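Local structure of putative peptidoglycan-binding/hydrolysing protein (Peptoclostridium difficile, 5TV7) at residues Glu34-Pro37 / Gln38-Asp42. The protein probably binds peptidoglycan through two putative peptidoglycan-binding domains and may take part in its hydrolysis. Numbering follows the deposited sequence.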
ATOM      1  N   GLU A  34     -10.441   2.050 -15.050  1.00 66.38           N
ATOM      2  CA  GLU A  34     -11.172   2.833 -16.055  1.00 71.34           C
ATOM      3  C   GLU A  34     -11.800   4.116 -15.481  1.00 70.85           C
ATOM      4  O   GLU A  34     -11.902   5.114 -16.189  1.00 73.38           O
ATOM      5  CB  GLU A  34     -12.208   1.984 -16.803  1.00 76.97           C
ATOM      6  CG  GLU A  34     -13.293   1.344 -15.952  1.00 79.32           C
ATOM      7  CD  GLU A  34     -14.341   0.627 -16.790  1.00 85.97           C
ATOM      8  OE1 GLU A  34     -14.328   0.762 -18.036  1.00 90.15           O
ATOM      9  OE2 GLU A  34     -15.195  -0.067 -16.199  1.00 90.22           O
ATOM     10  N   ASN A  35     -12.186   4.103 -14.205  1.00 68.08           N
ATOM     11  CA  ASN A  35     -12.788   5.296 -13.566  1.00 68.93           C
ATOM     12  C   ASN A  35     -11.779   6.233 -12.907  1.00 65.25           C
ATOM     13  O   ASN A  35     -12.107   7.386 -12.623  1.00 65.43           O
ATOM     14  CB  ASN A  35     -13.811   4.887 -12.497  1.00 69.45           C
ATOM     15  CG  ASN A  35     -15.009   4.159 -13.072  1.00 73.65           C
ATOM     16  OD1 ASN A  35     -15.567   3.271 -12.429  1.00 74.72           O
ATOM     17  ND2 ASN A  35     -15.407   4.521 -14.285  1.00 77.70           N
ATOM     18  N   ALA A  36     -10.568   5.743 -12.655  1.00 62.12           N
ATOM     19  CA  ALA A  36      -9.556   6.532 -11.945  1.00 59.93           C
ATOM     20  C   ALA A  36      -9.163   7.818 -12.663  1.00 62.49           C
ATOM     21  O   ALA A  36      -9.249   7.892 -13.890  1.00 64.75           O
ATOM     22  CB  ALA A  36      -8.308   5.690 -11.687  1.00 56.05           C
ATOM     23  N   PRO A  37      -8.736   8.845 -11.892  1.00 62.98           N
ATOM     24  CA  PRO A  37      -8.252  10.068 -12.533  1.00 65.67           C
ATOM     25  C   PRO A  37      -7.084   9.711 -13.445  1.00 66.08           C
ATOM     26  O   PRO A  37      -6.346   8.759 -13.156  1.00 62.49           O
ATOM     27  CB  PRO A  37      -7.789  10.935 -11.356  1.00 64.44           C
ATOM     28  CG  PRO A  37      -8.537  10.421 -10.175  1.00 62.41           C
ATOM     29  CD  PRO A  37      -8.748   8.957 -10.419  1.00 60.40           C
ATOM     30  N   GLN A  38      -6.910  10.466 -14.524  1.00 70.02           N
ATOM     31  CA  GLN A  38      -5.876  10.158 -15.508  1.00 71.74           C
ATOM     32  C   GLN A  38      -4.459  10.079 -14.939  1.00 68.57           C
ATOM     33  O   GLN A  38      -3.671   9.244 -15.367  1.00 67.42           O
ATOM     34  CB  GLN A  38      -5.917  11.151 -16.675  1.00 76.94           C
ATOM     35  CG  GLN A  38      -5.066  10.718 -17.859  1.00 79.26           C
ATOM     36  CD  GLN A  38      -5.469   9.357 -18.411  1.00 79.67           C
ATOM     37  OE1 GLN A  38      -6.643   8.984 -18.386  1.00 80.39           O
ATOM     38  NE2 GLN A  38      -4.495   8.613 -18.921  1.00 80.14           N
ATOM     39  N   GLU A  39      -4.138  10.947 -13.987  1.00 69.11           N
ATOM     40  CA  GLU A  39      -2.819  10.933 -13.351  1.00 69.08           C
ATOM     41  C   GLU A  39      -2.589   9.600 -12.609  1.00 63.13           C
ATOM     42  O   GLU A  39      -1.466   9.079 -12.560  1.00 58.81           O
ATOM     43  CB  GLU A  39      -2.685  12.127 -12.412  1.00 73.93           C
ATOM     44  CG  GLU A  39      -1.325  12.252 -11.749  1.00 77.32           C
ATOM     45  CD  GLU A  39      -1.108  13.598 -11.080  1.00 83.88           C
ATOM     46  OE1 GLU A  39      -1.809  14.581 -11.432  1.00 89.49           O
ATOM     47  OE2 GLU A  39      -0.208  13.680 -10.211  1.00 87.00           O
ATOM     48  N   ILE A  40      -3.674   9.056 -12.062  1.00 59.87           N
ATOM     49  CA  ILE A  40      -3.658   7.767 -11.380  1.00 55.70           C
ATOM     50  C   ILE A  40      -3.599   6.644 -12.429  1.00 56.10           C
ATOM     51  O   ILE A  40      -2.907   5.652 -12.232  1.00 53.44           O
ATOM     52  CB  ILE A  40      -4.884   7.621 -10.442  1.00 54.17           C
ATOM     53  CG1 ILE A  40      -4.883   8.741  -9.388  1.00 54.56           C
ATOM     54  CG2 ILE A  40      -4.916   6.256  -9.772  1.00 51.86           C
ATOM     55  CD1 ILE A  40      -3.632   8.809  -8.524  1.00 52.19           C
ATOM     56  N   ARG A  41      -4.311   6.807 -13.545  1.00 59.61           N
ATOM     57  CA  ARG A  41      -4.269   5.803 -14.617  1.00 61.41           C
ATOM     58  C   ARG A  41      -2.868   5.650 -15.197  1.00 61.19           C
ATOM     59  O   ARG A  41      -2.426   4.538 -15.461  1.00 59.41           O
ATOM     60  CB  ARG A  41      -5.241   6.141 -15.742  1.00 66.91           C
ATOM     61  CG  ARG A  41      -6.697   5.849 -15.427  1.00 68.36           C
ATOM     62  CD  ARG A  41      -7.613   6.268 -16.571  1.00 73.56           C
ATOM     63  NE  ARG A  41      -7.176   5.741 -17.872  1.00 76.44           N
ATOM     64  CZ  ARG A  41      -7.438   4.519 -18.346  1.00 77.94           C
ATOM     65  NH1 ARG A  41      -6.985   4.166 -19.552  1.00 81.29           N
ATOM     66  NH2 ARG A  41      -8.141   3.641 -17.638  1.00 75.79           N
ATOM     67  N   ASP A  42      -2.178   6.771 -15.390  1.00 63.04           N
ATOM     68  CA  ASP A  42      -0.817   6.756 -15.946  1.00 65.28           C
ATOM     69  C   ASP A  42       0.173   6.130 -14.978  1.00 61.94           C
ATOM     70  O   ASP A  42       1.089   5.427 -15.393  1.00 60.32           O
ATOM     71  CB  ASP A  42      -0.365   8.172 -16.301  1.00 68.78           C
ATOM     72  CG  ASP A  42      -1.220   8.802 -17.388  1.00 75.02           C
ATOM     73  OD1 ASP A  42      -1.687   8.068 -18.295  1.00 77.31           O
ATOM     74  OD2 ASP A  42      -1.416  10.038 -17.339  1.00 79.26           O
TER
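At the N-terminus of helix 38-46, Pro-37 holds the N-cap position, and its carbonyl accepts the bonds that close the first turn. Its O accepts the backbone N of Arg-41 at 2.8 Å and more weakly the N of Ile-40, whose N-H meets it at only 123°. The proline ring lies alongside Ile-40, both side chains pointing the same way, with Pro-37 CD 4.0 Å from Ile-40 CG1. The other branch of Ile-40, CG2, set anti to the backbone N, reaches Ala-36 CB at 3.9 Å. Through these residues the loop after strand 26-32 and the helix pack on strands 26-32 and 60-64 of the antiparallel sheet: Ile-40 touches Ile-61 and Val-63, while Ala-36 and Pro-37 touch Tyr-31. Arg-41 instead runs back along the loop, its CD 3.5 Å from Ala-36 O. A bend at chi3 (51°) turns the guanidinium toward Glu-34, where Arg-41 NH2 lies 3.5 Å from Glu-34 CA; NH2 bonds to Tyr-33 O, and the Tyr-33 ring adds a cation-pi contact. The Gln-38 amide links two residues of the helix: OE1 takes a weak bond from Arg-41 NE, and Gln-38 NE2 gives a hydrogen bond of 2.9 Å to Asp-42 OD1, met from above the carboxylate plane.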